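Long-range contacts in lactate dehydrogenase (Eimeria maxima, PDB 6CT6), which probably catalyses the NADH-dependent interconversion of pyruvate and L-lactate, and is held here with the reduced cofactor and the substrate analogue oxamate: residues V36-V42 against V66-Y72; N107-R112 against M137-V141; D189-M195 against I222-K227; R263-C269 against L282-I288. All blocks are in the same frame, centred on the assembly; numbering follows the deposited sequence.

Contact 1: V36-V42 against V66-Y72; sequences VVLFDVV and VYGSNSY. With NAI (1,4-dihydronicotinamide adenine dinucleotide), chain D.
The rings of F39 and Y72 meet obliquely, their planes turned 32° from each other, with F39 CZ over one face of Y72 and offset toward its rim. The closest atoms are F39 CE2 and Y72 CE1, 3.5 Å apart. A first torsion of 168° sends the F39 ring away from its own amide nitrogen and toward the chain that follows strand 66-69, where the backbone N of S71 lies at its edge. Another part of that edge approaches adenine, F39 CE2 standing 3.2 Å from NAI N1A, while Y72 OH accepts a hydrogen bond from NAI N6A. Behind the rings, strands 35-39 and 66-69 run parallel in the beta-alpha-beta unit of the Rossmann fold, and L38 is gripped through both peptide groups, its N donating to Y67 O and its O accepting from S69 N. On the face bearing V36, L38 and V66, L38 CD1 packs 3.9 Å from V66 CG1. Past the strand ends, N70 ND2 bridges two carbonyls at 2.8 Å each, D40 O almost in its amide plane and V42 O tilted 25° from it; both carbonyls are met from above their own planes. D40 OD2 turns its anti lone pair to V42 N in an Asx turn and also accepts from NAI O2B, and OD1 accepts from NAI O3B. A carboxylate so committed to the ribose diol would probably disfavour a phosphate there, consistent with a preference for NADH over NADPH.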
# COMPACT_ATOMS: atom_id res chain seq x y z
N VAL B 36 0.33 -15.36 2.33
CA VAL B 36 -0.35 -14.49 3.29
C VAL B 36 -1.80 -14.92 3.41
O VAL B 36 -2.44 -15.26 2.40
CB VAL B 36 -0.27 -13.01 2.86
CG1 VAL B 36 -1.03 -12.12 3.84
CG2 VAL B 36 1.17 -12.56 2.72
N VAL B 37 -2.33 -14.90 4.63
CA VAL B 37 -3.78 -14.92 4.85
C VAL B 37 -4.19 -13.61 5.50
O VAL B 37 -3.66 -13.23 6.55
CB VAL B 37 -4.23 -16.13 5.69
CG1 VAL B 37 -3.59 -16.14 7.07
CG2 VAL B 37 -5.76 -16.11 5.81
N LEU B 38 -5.12 -12.92 4.86
CA LEU B 38 -5.78 -11.75 5.43
C LEU B 38 -7.02 -12.22 6.16
O LEU B 38 -8.01 -12.62 5.53
CB LEU B 38 -6.14 -10.76 4.33
CG LEU B 38 -5.06 -9.80 3.84
CD1 LEU B 38 -5.52 -9.16 2.54
CD2 LEU B 38 -4.77 -8.75 4.89
N PHE B 39 -6.98 -12.19 7.49
CA PHE B 39 -8.11 -12.62 8.31
C PHE B 39 -8.83 -11.40 8.87
O PHE B 39 -8.20 -10.43 9.31
CB PHE B 39 -7.66 -13.52 9.45
CG PHE B 39 -8.73 -13.76 10.48
CD1 PHE B 39 -9.72 -14.70 10.27
CD2 PHE B 39 -8.75 -13.02 11.65
CE1 PHE B 39 -10.71 -14.91 11.21
CE2 PHE B 39 -9.74 -13.22 12.59
CZ PHE B 39 -10.72 -14.16 12.37
N ASP B 40 -10.16 -11.46 8.87
CA ASP B 40 -10.96 -10.36 9.41
C ASP B 40 -12.32 -10.90 9.81
O ASP B 40 -12.72 -12.00 9.44
CB ASP B 40 -11.09 -9.23 8.39
CG ASP B 40 -11.31 -7.88 9.04
OD1 ASP B 40 -10.36 -7.09 9.09
OD2 ASP B 40 -12.44 -7.62 9.52
N VAL B 41 -13.04 -10.09 10.59
CA VAL B 41 -14.39 -10.43 11.01
C VAL B 41 -15.45 -9.85 10.08
O VAL B 41 -16.61 -10.27 10.13
CB VAL B 41 -14.66 -9.97 12.45
CG1 VAL B 41 -13.75 -10.71 13.42
CG2 VAL B 41 -14.45 -8.46 12.59
N VAL B 42 -15.08 -8.88 9.24
CA VAL B 42 -15.99 -8.33 8.23
C VAL B 42 -16.17 -9.39 7.14
O VAL B 42 -15.17 -9.84 6.56
CB VAL B 42 -15.45 -7.02 7.65
CG1 VAL B 42 -16.36 -6.51 6.53
CG2 VAL B 42 -15.33 -5.97 8.75
N VAL B 66 -2.17 -14.61 -1.75
CA VAL B 66 -2.85 -13.99 -0.62
C VAL B 66 -4.24 -14.58 -0.53
O VAL B 66 -4.98 -14.59 -1.53
CB VAL B 66 -2.90 -12.46 -0.75
CG1 VAL B 66 -3.58 -11.84 0.47
CG2 VAL B 66 -1.51 -11.87 -0.93
N TYR B 67 -4.59 -15.10 0.64
CA TYR B 67 -5.91 -15.66 0.91
C TYR B 67 -6.69 -14.71 1.81
O TYR B 67 -6.11 -14.00 2.65
CB TYR B 67 -5.81 -17.02 1.61
CG TYR B 67 -4.91 -18.06 0.96
CD1 TYR B 67 -5.43 -19.00 0.07
CD2 TYR B 67 -3.56 -18.12 1.25
CE1 TYR B 67 -4.62 -19.96 -0.51
CE2 TYR B 67 -2.74 -19.07 0.67
CZ TYR B 67 -3.28 -19.99 -0.21
OH TYR B 67 -2.48 -20.94 -0.80
N GLY B 68 -8.01 -14.69 1.64
CA GLY B 68 -8.92 -14.02 2.56
C GLY B 68 -9.72 -15.04 3.35
O GLY B 68 -10.13 -16.07 2.81
N SER B 69 -9.93 -14.75 4.64
CA SER B 69 -10.64 -15.69 5.51
C SER B 69 -11.40 -14.94 6.59
O SER B 69 -10.97 -13.88 7.07
CB SER B 69 -9.67 -16.68 6.16
OG SER B 69 -10.38 -17.63 6.95
N ASN B 70 -12.55 -15.51 6.97
CA ASN B 70 -13.31 -15.06 8.13
C ASN B 70 -13.28 -16.08 9.26
O ASN B 70 -14.08 -15.99 10.20
CB ASN B 70 -14.77 -14.78 7.74
CG ASN B 70 -14.90 -13.61 6.78
OD1 ASN B 70 -15.54 -13.73 5.73
ND2 ASN B 70 -14.32 -12.47 7.14
N SER B 71 -12.37 -17.06 9.20
CA SER B 71 -12.32 -18.15 10.17
C SER B 71 -10.95 -18.19 10.83
O SER B 71 -9.92 -18.18 10.14
CB SER B 71 -12.62 -19.49 9.51
OG SER B 71 -12.30 -20.56 10.38
N TYR B 72 -10.93 -18.26 12.16
CA TYR B 72 -9.68 -18.35 12.90
C TYR B 72 -8.84 -19.56 12.50
O TYR B 72 -7.62 -19.53 12.67
CB TYR B 72 -9.94 -18.42 14.41
CG TYR B 72 -10.25 -17.09 15.06
CD1 TYR B 72 -9.33 -16.05 15.05
CD2 TYR B 72 -11.45 -16.89 15.73
CE1 TYR B 72 -9.61 -14.84 15.66
CE2 TYR B 72 -11.74 -15.69 16.34
CZ TYR B 72 -10.82 -14.67 16.31
OH TYR B 72 -11.10 -13.48 16.92
PA NAI D . -8.63 -0.59 10.72
O1A NAI D . -9.94 -0.27 11.41
O2A NAI D . -8.40 -0.13 9.30
O5B NAI D . -8.43 -2.18 10.77
C5B NAI D . -8.79 -2.93 11.93
C4B NAI D . -9.45 -4.21 11.47
O4B NAI D . -9.55 -5.17 12.53
C3B NAI D . -10.87 -3.98 10.95
O3B NAI D . -10.94 -4.35 9.57
C2B NAI D . -11.74 -4.87 11.81
O2B NAI D . -12.83 -5.46 11.09
C1B NAI D . -10.74 -5.91 12.27
N9A NAI D . -11.14 -6.72 13.43
C8A NAI D . -11.96 -6.41 14.46
N7A NAI D . -12.06 -7.46 15.32
C5A NAI D . -11.31 -8.47 14.82
C6A NAI D . -10.96 -9.85 15.20
N6A NAI D . -11.45 -10.41 16.32
N1A NAI D . -10.13 -10.54 14.38
C2A NAI D . -9.63 -10.01 13.26
N3A NAI D . -9.90 -8.76 12.86
C4A NAI D . -10.72 -7.97 13.58
O3 NAI D . -7.43 -0.03 11.66
PN NAI D . -5.89 0.15 11.20
O1N NAI D . -5.73 1.53 10.59
O2N NAI D . -5.45 -1.07 10.42
O5D NAI D . -5.15 0.16 12.63
C5D NAI D . -5.19 -1.01 13.43
C4D NAI D . -4.60 -0.77 14.82
O4D NAI D . -3.23 -0.37 14.73
C3D NAI D . -5.34 0.34 15.55
O3D NAI D . -5.55 -0.07 16.91
C2D NAI D . -4.39 1.51 15.49
O2D NAI D . -4.57 2.44 16.56
C1D NAI D . -3.05 0.79 15.56
N1N NAI D . -1.87 1.56 15.16
C2N NAI D . -0.76 1.27 15.84
C3N NAI D . 0.45 1.89 15.59
C7N NAI D . 1.62 1.48 16.43
O7N NAI D . 1.54 0.46 17.11
N7N NAI D . 2.72 2.23 16.45
C4N NAI D . 0.58 2.94 14.52
C5N NAI D . -0.70 3.17 13.85
C6N NAI D . -1.86 2.48 14.19

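Contact 2: N107-R112 against M137-V141; sequences NIKIMR and MVAAV. With NAI (1,4-dihydronicotinamide adenine dinucleotide), chain D.
Two helices of the NAD-binding domain, 104-121 and 134-145, pack through M111, M137 and A140, with short-segment axes 8.5 Å apart and inclined at 36°. The two methionine side chains cross at about a right angle, M111 CG lying 3.5 Å from M137 SD. M137 is bent at chi2 (-61°), which carries its methyl over the other helix: CE stands 3.6 Å from N107 CB and equally near the backbone N of I108. M111 bends as well, at chi2 and chi3, and M111 SD comes 3.5 Å from V141 CG2. Between these sulfur contacts A140 offers only a methyl. I108 CD1 presses onto A140 CB at 3.4 Å, tighter than usual for two carbons, and M111 CB meets it from the next turn. In the Rossmann fold such helices lie against the parallel sheet, and here M111 touches I83 and N129 on strands 80-83 and 126-129, while I110, which makes no contact with segment 137-141, brings CG2 near N6A of the NADH adenine. At the polar margin a water in the plane of the R112 guanidinium accepts from NE and donates to A140 O. I108 CG1 lies 3.6 Å above the centre of that guanidinium, and a salt bridge from NH2 to D327 further fixes the group. N107 OD1, for its part, accepts from the backbone N of I87 in the loop after strand 80-83.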
# COMPACT_ATOMS: atom_id res chain seq x y z
N ASN B 107 -11.21 -3.41 22.86
CA ASN B 107 -10.13 -4.09 22.15
C ASN B 107 -9.36 -5.05 23.05
O ASN B 107 -8.75 -5.99 22.53
CB ASN B 107 -9.21 -3.04 21.53
CG ASN B 107 -9.86 -2.34 20.34
OD1 ASN B 107 -10.63 -2.96 19.61
ND2 ASN B 107 -9.56 -1.06 20.15
N ILE B 108 -9.39 -4.86 24.37
CA ILE B 108 -8.78 -5.85 25.26
C ILE B 108 -9.46 -7.20 25.09
O ILE B 108 -8.81 -8.25 25.13
CB ILE B 108 -8.83 -5.37 26.73
CG1 ILE B 108 -8.00 -6.30 27.62
CG2 ILE B 108 -10.26 -5.29 27.25
CD1 ILE B 108 -6.54 -5.92 27.67
N LYS B 109 -10.78 -7.20 24.89
CA LYS B 109 -11.49 -8.47 24.72
C LYS B 109 -11.20 -9.09 23.36
O LYS B 109 -11.12 -10.32 23.24
CB LYS B 109 -13.00 -8.26 24.90
CG LYS B 109 -13.39 -7.86 26.31
CD LYS B 109 -14.85 -8.18 26.61
CE LYS B 109 -15.23 -7.72 28.01
NZ LYS B 109 -14.41 -8.38 29.07
N ILE B 110 -11.03 -8.26 22.33
CA ILE B 110 -10.64 -8.78 21.02
C ILE B 110 -9.25 -9.41 21.09
O ILE B 110 -9.01 -10.50 20.54
CB ILE B 110 -10.70 -7.67 19.96
CG1 ILE B 110 -12.16 -7.26 19.72
CG2 ILE B 110 -10.05 -8.11 18.65
CD1 ILE B 110 -12.32 -6.00 18.89
N MET B 111 -8.32 -8.75 21.78
CA MET B 111 -6.97 -9.30 21.92
C MET B 111 -7.00 -10.68 22.57
O MET B 111 -6.15 -11.52 22.27
CB MET B 111 -6.10 -8.36 22.75
CG MET B 111 -5.78 -7.03 22.07
SD MET B 111 -4.87 -7.20 20.52
CE MET B 111 -6.20 -7.19 19.32
N ARG B 112 -7.96 -10.93 23.47
CA ARG B 112 -8.00 -12.20 24.17
C ARG B 112 -8.63 -13.30 23.32
O ARG B 112 -8.23 -14.47 23.44
CB ARG B 112 -8.74 -12.03 25.50
CG ARG B 112 -7.93 -11.22 26.50
CD ARG B 112 -8.71 -10.83 27.74
NE ARG B 112 -7.88 -10.09 28.69
CZ ARG B 112 -8.35 -9.26 29.62
NH1 ARG B 112 -9.65 -9.06 29.74
NH2 ARG B 112 -7.50 -8.64 30.43
N MET B 137 -1.90 -3.97 25.10
CA MET B 137 -2.56 -4.93 24.23
C MET B 137 -1.67 -6.14 23.95
O MET B 137 -2.15 -7.27 23.88
CB MET B 137 -2.99 -4.26 22.92
CG MET B 137 -4.12 -3.25 23.08
SD MET B 137 -5.64 -3.98 23.74
CE MET B 137 -6.64 -2.53 24.06
N VAL B 138 -0.36 -5.91 23.80
CA VAL B 138 0.55 -7.03 23.55
C VAL B 138 0.53 -7.99 24.74
O VAL B 138 0.56 -9.22 24.56
CB VAL B 138 1.97 -6.53 23.24
CG1 VAL B 138 2.54 -5.69 24.39
CG2 VAL B 138 2.90 -7.70 22.93
N ALA B 139 0.45 -7.46 25.96
CA ALA B 139 0.37 -8.32 27.14
C ALA B 139 -0.92 -9.13 27.14
O ALA B 139 -0.91 -10.32 27.48
CB ALA B 139 0.49 -7.48 28.41
N ALA B 140 -2.04 -8.50 26.78
CA ALA B 140 -3.31 -9.21 26.74
C ALA B 140 -3.24 -10.41 25.79
O ALA B 140 -3.72 -11.50 26.12
CB ALA B 140 -4.43 -8.26 26.33
N VAL B 141 -2.65 -10.22 24.61
CA VAL B 141 -2.48 -11.32 23.68
C VAL B 141 -1.62 -12.42 24.31
O VAL B 141 -1.98 -13.60 24.28
CB VAL B 141 -1.86 -10.82 22.36
CG1 VAL B 141 -1.60 -11.98 21.40
CG2 VAL B 141 -2.77 -9.79 21.71
PA NAI D . -8.63 -0.59 10.72
O1A NAI D . -9.94 -0.27 11.41
O2A NAI D . -8.40 -0.13 9.30
O5B NAI D . -8.43 -2.18 10.77
C5B NAI D . -8.79 -2.93 11.93
C4B NAI D . -9.45 -4.21 11.47
O4B NAI D . -9.55 -5.17 12.53
C3B NAI D . -10.87 -3.98 10.95
O3B NAI D . -10.94 -4.35 9.57
C2B NAI D . -11.74 -4.87 11.81
O2B NAI D . -12.83 -5.46 11.09
C1B NAI D . -10.74 -5.91 12.27
N9A NAI D . -11.14 -6.72 13.43
C8A NAI D . -11.96 -6.41 14.46
N7A NAI D . -12.06 -7.46 15.32
C5A NAI D . -11.31 -8.47 14.82
C6A NAI D . -10.96 -9.85 15.20
N6A NAI D . -11.45 -10.41 16.32
N1A NAI D . -10.13 -10.54 14.38
C2A NAI D . -9.63 -10.01 13.26
N3A NAI D . -9.90 -8.76 12.86
C4A NAI D . -10.72 -7.97 13.58
O3 NAI D . -7.43 -0.03 11.66
PN NAI D . -5.89 0.15 11.20
O1N NAI D . -5.73 1.53 10.59
O2N NAI D . -5.45 -1.07 10.42
O5D NAI D . -5.15 0.16 12.63
C5D NAI D . -5.19 -1.01 13.43
C4D NAI D . -4.60 -0.77 14.82
O4D NAI D . -3.23 -0.37 14.73
C3D NAI D . -5.34 0.34 15.55
O3D NAI D . -5.55 -0.07 16.91
C2D NAI D . -4.39 1.51 15.49
O2D NAI D . -4.57 2.44 16.56
C1D NAI D . -3.05 0.79 15.56
N1N NAI D . -1.87 1.56 15.16
C2N NAI D . -0.76 1.27 15.84
C3N NAI D . 0.45 1.89 15.59
C7N NAI D . 1.62 1.48 16.43
O7N NAI D . 1.54 0.46 17.11
N7N NAI D . 2.72 2.23 16.45
C4N NAI D . 0.58 2.94 14.52
C5N NAI D . -0.70 3.17 13.85
C6N NAI D . -1.86 2.48 14.19
O HOH W 1 -5.31 -11.25 28.63

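Contact 3: D189-M195 against I222-K227; sequences DNMLPLM and IYNKTK. With GLC (alpha-D-glucopyranose), chain E.
P193 sits at the apolar centre, its side chain crossing that of Y223 at about a right angle, with P193 CD 3.7 Å from Y223 CE1. In this part of the alpha/beta C-terminal domain the short edge strand 192-193 of a four-stranded antiparallel sheet lies against helix 216-237. P193 CG also reaches T226 CG2, the two side chains sliding past each other in opposite directions. The methyl is available because T226 OG1 bonds back to I222 O within the helix; T226 N reaches the same oxygen from the opposite face of its plane. Y223, with chi1 at 177°, leans out from the helix against P193 and puts P193 O in plane at its edge. M195 supplies a Met-aromatic contact at that ring, SD 5.3 Å from the centroid and 89° off the normal, while M195 CG packs 3.6 Å from Y223 CD1. One face of the ring carries the bound glucose, whose O5 stands 3.7 Å above its centre, as pyranose rings often do on aromatic side chains. Farther along the helix M191 and K227 pass in opposite directions, CG against CG. The K227 chain, bent at chi3 and chi4, curls its amine back to the loop, where NZ donates weakly to D189 O and, in the carbonyl plane, to M191 O at 3.2 Å. A water also donates to M191 O and lies 2.6 Å from Y223 OH.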
# COMPACT_ATOMS: atom_id res chain seq x y z
N ASP B 189 1.98 9.51 24.72
CA ASP B 189 2.40 10.88 24.95
C ASP B 189 3.73 10.95 25.69
O ASP B 189 4.48 11.92 25.54
CB ASP B 189 1.32 11.64 25.71
CG ASP B 189 0.12 11.96 24.85
OD1 ASP B 189 0.31 12.36 23.68
OD2 ASP B 189 -1.02 11.81 25.34
N ASN B 190 4.04 9.94 26.50
CA ASN B 190 5.29 9.92 27.26
C ASN B 190 6.42 9.21 26.52
O ASN B 190 7.42 8.85 27.15
CB ASN B 190 5.06 9.25 28.62
CG ASN B 190 4.26 10.13 29.58
OD1 ASN B 190 4.79 11.09 30.14
ND2 ASN B 190 2.99 9.80 29.77
N MET B 191 6.29 8.99 25.21
CA MET B 191 7.38 8.37 24.47
C MET B 191 8.62 9.24 24.56
O MET B 191 8.55 10.47 24.62
CB MET B 191 6.98 8.14 23.00
CG MET B 191 6.93 9.39 22.13
SD MET B 191 6.57 9.03 20.39
CE MET B 191 4.90 8.39 20.50
N LEU B 192 9.79 8.59 24.56
CA LEU B 192 11.06 9.24 24.88
C LEU B 192 12.00 9.18 23.69
O LEU B 192 12.76 8.21 23.54
CB LEU B 192 11.69 8.57 26.10
CG LEU B 192 13.08 9.06 26.53
CD1 LEU B 192 13.10 10.57 26.70
CD2 LEU B 192 13.48 8.37 27.82
N PRO B 193 12.01 10.20 22.83
CA PRO B 193 13.09 10.32 21.84
C PRO B 193 14.42 10.57 22.54
O PRO B 193 14.57 11.54 23.28
CB PRO B 193 12.66 11.52 20.98
CG PRO B 193 11.20 11.70 21.26
CD PRO B 193 10.98 11.24 22.65
N LEU B 194 15.37 9.67 22.29
CA LEU B 194 16.67 9.72 22.97
C LEU B 194 17.62 10.60 22.17
O LEU B 194 18.49 10.13 21.43
CB LEU B 194 17.22 8.31 23.15
CG LEU B 194 16.51 7.43 24.17
CD1 LEU B 194 17.05 6.00 24.12
CD2 LEU B 194 16.65 7.99 25.57
N MET B 195 17.47 11.91 22.36
CA MET B 195 18.24 12.87 21.58
C MET B 195 19.73 12.72 21.81
O MET B 195 20.54 13.04 20.93
CB MET B 195 17.79 14.29 21.91
CG MET B 195 16.28 14.51 21.80
SD MET B 195 15.59 13.95 20.23
CE MET B 195 16.04 15.30 19.15
N ILE B 222 12.39 18.99 16.99
CA ILE B 222 12.29 17.62 16.50
C ILE B 222 11.85 16.68 17.61
O ILE B 222 11.06 15.76 17.39
CB ILE B 222 13.63 17.19 15.88
CG1 ILE B 222 13.84 17.92 14.55
CG2 ILE B 222 13.68 15.66 15.69
CD1 ILE B 222 15.23 17.75 13.96
N TYR B 223 12.37 16.89 18.83
CA TYR B 223 11.92 16.12 19.98
C TYR B 223 10.41 16.22 20.15
O TYR B 223 9.73 15.21 20.35
CB TYR B 223 12.65 16.61 21.23
CG TYR B 223 12.25 15.96 22.53
CD1 TYR B 223 12.87 14.81 22.98
CD2 TYR B 223 11.26 16.52 23.33
CE1 TYR B 223 12.52 14.21 24.17
CE2 TYR B 223 10.90 15.94 24.53
CZ TYR B 223 11.53 14.78 24.95
OH TYR B 223 11.17 14.19 26.14
N ASN B 224 9.88 17.44 20.05
CA ASN B 224 8.44 17.64 20.19
C ASN B 224 7.69 17.07 18.99
O ASN B 224 6.68 16.38 19.15
CB ASN B 224 8.13 19.13 20.34
CG ASN B 224 8.67 19.70 21.64
OD1 ASN B 224 8.66 19.03 22.67
ND2 ASN B 224 9.14 20.94 21.59
N LYS B 225 8.17 17.36 17.78
CA LYS B 225 7.46 16.90 16.59
C LYS B 225 7.41 15.38 16.52
O LYS B 225 6.44 14.81 16.00
CB LYS B 225 8.11 17.49 15.33
CG LYS B 225 7.70 18.94 15.05
CD LYS B 225 6.21 19.02 14.69
CE LYS B 225 5.68 20.45 14.60
NZ LYS B 225 4.19 20.45 14.56
N THR B 226 8.43 14.69 17.05
CA THR B 226 8.40 13.23 17.08
C THR B 226 7.23 12.73 17.91
O THR B 226 6.49 11.82 17.49
CB THR B 226 9.72 12.69 17.63
OG1 THR B 226 10.80 13.09 16.77
CG2 THR B 226 9.69 11.16 17.72
N LYS B 227 7.04 13.29 19.11
CA LYS B 227 5.94 12.87 19.96
C LYS B 227 4.59 13.20 19.32
O LYS B 227 3.60 12.50 19.58
CB LYS B 227 6.05 13.53 21.34
CG LYS B 227 7.35 13.23 22.08
CD LYS B 227 7.63 14.27 23.16
CE LYS B 227 6.73 14.09 24.38
NZ LYS B 227 7.43 13.39 25.49
C1 GLC E . 14.40 16.50 26.62
C2 GLC E . 15.66 15.73 26.10
C3 GLC E . 16.71 16.71 25.54
C4 GLC E . 16.00 17.53 24.50
C5 GLC E . 15.07 18.44 25.28
C6 GLC E . 14.49 19.41 24.24
O1 GLC E . 14.62 16.90 27.95
O2 GLC E . 16.25 14.99 27.14
O3 GLC E . 17.73 15.99 24.91
O4 GLC E . 16.94 18.35 23.84
O5 GLC E . 14.02 17.64 25.82
O6 GLC E . 13.97 18.65 23.19
O HOH W 2 9.42 12.39 26.98

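Contact 4: R263-C269 against L282-I288; sequences RLFVSSC and LGVPCII
The side chains of F265 and I288 cross at about a right angle, with I288 CD1 oblique to the F265 ring, 3.7 Å from F265 CD2. Farther round the same ring, F265 CE1 lies 4.0 Å above the R263 guanidinium, offset toward its rim. This face of the sheet continues through C269 and C286, whose SG atoms are 3.6 Å apart, in contact without a disulfide. C286 SG sits between its backbone N and carbonyl carbon (chi1 73°), which turns it toward the neighbouring strand, 3.9 Å from S267 OG. F265, S267 and I288 rest against helix 244-259. The other face carries L264, V266, P285 and I287: I287 CD1 packs 3.7 Å from L264 CB, and L264 and P285 lie side by side, pointing the same way. S268 OG, also on this side, bonds to D135. Paired bonds hold the backbones together, F265 N donating to C286 O and C286 N to F265 O, both at 3.0 Å, and the same exchange links S267 with V284 and C269 with L282. Several donors stand well above the acceptor's carbonyl plane, S267 N by 39°; the strand directions are 142° apart. This is an antiparallel beta hairpin, attached through strand 263-272 to the edge of the parallel Rossmann sheet.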
# COMPACT_ATOMS: atom_id res chain seq x y z
N ARG B 263 18.54 -8.08 13.06
CA ARG B 263 18.50 -6.62 13.06
C ARG B 263 17.98 -6.11 14.39
O ARG B 263 17.28 -6.81 15.13
CB ARG B 263 17.63 -6.08 11.92
CG ARG B 263 18.37 -5.87 10.62
CD ARG B 263 17.48 -5.18 9.59
NE ARG B 263 17.15 -3.81 9.98
CZ ARG B 263 16.51 -2.95 9.19
NH1 ARG B 263 16.15 -3.31 7.97
NH2 ARG B 263 16.24 -1.72 9.62
N LEU B 264 18.31 -4.86 14.69
CA LEU B 264 17.92 -4.21 15.93
C LEU B 264 16.69 -3.36 15.70
O LEU B 264 16.67 -2.52 14.80
CB LEU B 264 19.08 -3.36 16.47
CG LEU B 264 18.89 -2.74 17.86
CD1 LEU B 264 20.25 -2.61 18.53
CD2 LEU B 264 18.20 -1.39 17.77
N PHE B 265 15.66 -3.57 16.53
CA PHE B 265 14.42 -2.80 16.48
C PHE B 265 14.05 -2.39 17.89
O PHE B 265 14.03 -3.23 18.80
CB PHE B 265 13.26 -3.62 15.89
CG PHE B 265 13.50 -4.14 14.50
CD1 PHE B 265 13.24 -3.35 13.39
CD2 PHE B 265 13.96 -5.43 14.30
CE1 PHE B 265 13.44 -3.84 12.11
CE2 PHE B 265 14.16 -5.93 13.03
CZ PHE B 265 13.90 -5.13 11.94
N VAL B 266 13.74 -1.11 18.09
CA VAL B 266 13.04 -0.71 19.31
C VAL B 266 11.63 -1.28 19.23
O VAL B 266 10.84 -0.88 18.37
CB VAL B 266 13.02 0.81 19.49
CG1 VAL B 266 12.31 1.17 20.80
CG2 VAL B 266 14.43 1.37 19.48
N SER B 267 11.32 -2.23 20.11
CA SER B 267 10.04 -2.93 20.09
C SER B 267 9.54 -3.08 21.52
O SER B 267 10.33 -3.07 22.48
CB SER B 267 10.15 -4.30 19.42
OG SER B 267 10.83 -4.21 18.17
N SER B 268 8.23 -3.22 21.66
CA SER B 268 7.64 -3.45 22.98
C SER B 268 7.91 -4.89 23.40
O SER B 268 7.35 -5.83 22.82
CB SER B 268 6.14 -3.15 22.94
OG SER B 268 5.58 -3.27 24.24
N CYS B 269 8.76 -5.07 24.40
CA CYS B 269 9.21 -6.38 24.84
C CYS B 269 8.86 -6.60 26.31
O CYS B 269 8.83 -5.67 27.11
CB CYS B 269 10.73 -6.53 24.69
SG CYS B 269 11.33 -6.49 23.00
N LEU B 282 7.55 -2.77 27.44
CA LEU B 282 8.03 -1.41 27.23
C LEU B 282 8.87 -1.39 25.96
O LEU B 282 9.54 -2.37 25.62
CB LEU B 282 8.86 -0.92 28.42
CG LEU B 282 9.17 0.58 28.49
CD1 LEU B 282 7.92 1.38 28.84
CD2 LEU B 282 10.28 0.85 29.49
N GLY B 283 8.82 -0.26 25.26
CA GLY B 283 9.61 -0.09 24.05
C GLY B 283 11.09 0.04 24.32
O GLY B 283 11.54 1.07 24.83
N VAL B 284 11.86 -0.99 23.98
CA VAL B 284 13.30 -0.99 24.22
C VAL B 284 14.01 -1.60 23.01
O VAL B 284 13.42 -2.36 22.24
CB VAL B 284 13.68 -1.77 25.50
CG1 VAL B 284 13.04 -1.14 26.72
CG2 VAL B 284 13.25 -3.24 25.38
N PRO B 285 15.29 -1.27 22.84
CA PRO B 285 16.05 -1.90 21.75
C PRO B 285 16.25 -3.39 21.98
O PRO B 285 16.67 -3.82 23.06
CB PRO B 285 17.39 -1.14 21.76
CG PRO B 285 17.48 -0.53 23.12
CD PRO B 285 16.07 -0.23 23.53
N CYS B 286 15.92 -4.18 20.96
CA CYS B 286 16.07 -5.63 21.03
C CYS B 286 16.55 -6.15 19.67
O CYS B 286 16.48 -5.44 18.66
CB CYS B 286 14.75 -6.32 21.41
SG CYS B 286 13.50 -6.32 20.11
N ILE B 287 17.02 -7.39 19.67
CA ILE B 287 17.53 -8.05 18.47
C ILE B 287 16.55 -9.16 18.09
O ILE B 287 16.26 -10.04 18.91
CB ILE B 287 18.94 -8.64 18.69
CG1 ILE B 287 19.92 -7.56 19.15
CG2 ILE B 287 19.43 -9.34 17.41
CD1 ILE B 287 20.16 -6.45 18.15
N ILE B 288 16.07 -9.13 16.85
CA ILE B 288 15.11 -10.11 16.36
C ILE B 288 15.81 -11.01 15.35
O ILE B 288 16.30 -10.53 14.32
CB ILE B 288 13.87 -9.45 15.75
CG1 ILE B 288 13.19 -8.56 16.79
CG2 ILE B 288 12.91 -10.52 15.23
CD1 ILE B 288 11.99 -7.80 16.26

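Along the chain the four contacts follow in series, each closing before the next opens. Contacts 1 and 2 belong to the NAD-binding domain and both touch NADH, their centres 19 Å apart; contacts 3 and 4 belong to the C-terminal domain, with centres 17 Å apart. Contacts 1 and 4, about 28 Å apart between centres, share one mixed sheet: contact 1 holds the outermost strand 66-69 and its neighbour, contact 4 the seventh and eighth strands, with 294-296 beyond them. Contact 2 touches contact 4 directly, V138 CG1 meeting S268 OG at 3.9 Å, so helix 134-145 of the NAD-binding domain packs on the hairpin. Contact 3, 36 Å from contact 1 between centres, carries the glucose far from adenine. Oxamate and nicotinamide are bound between these extremes.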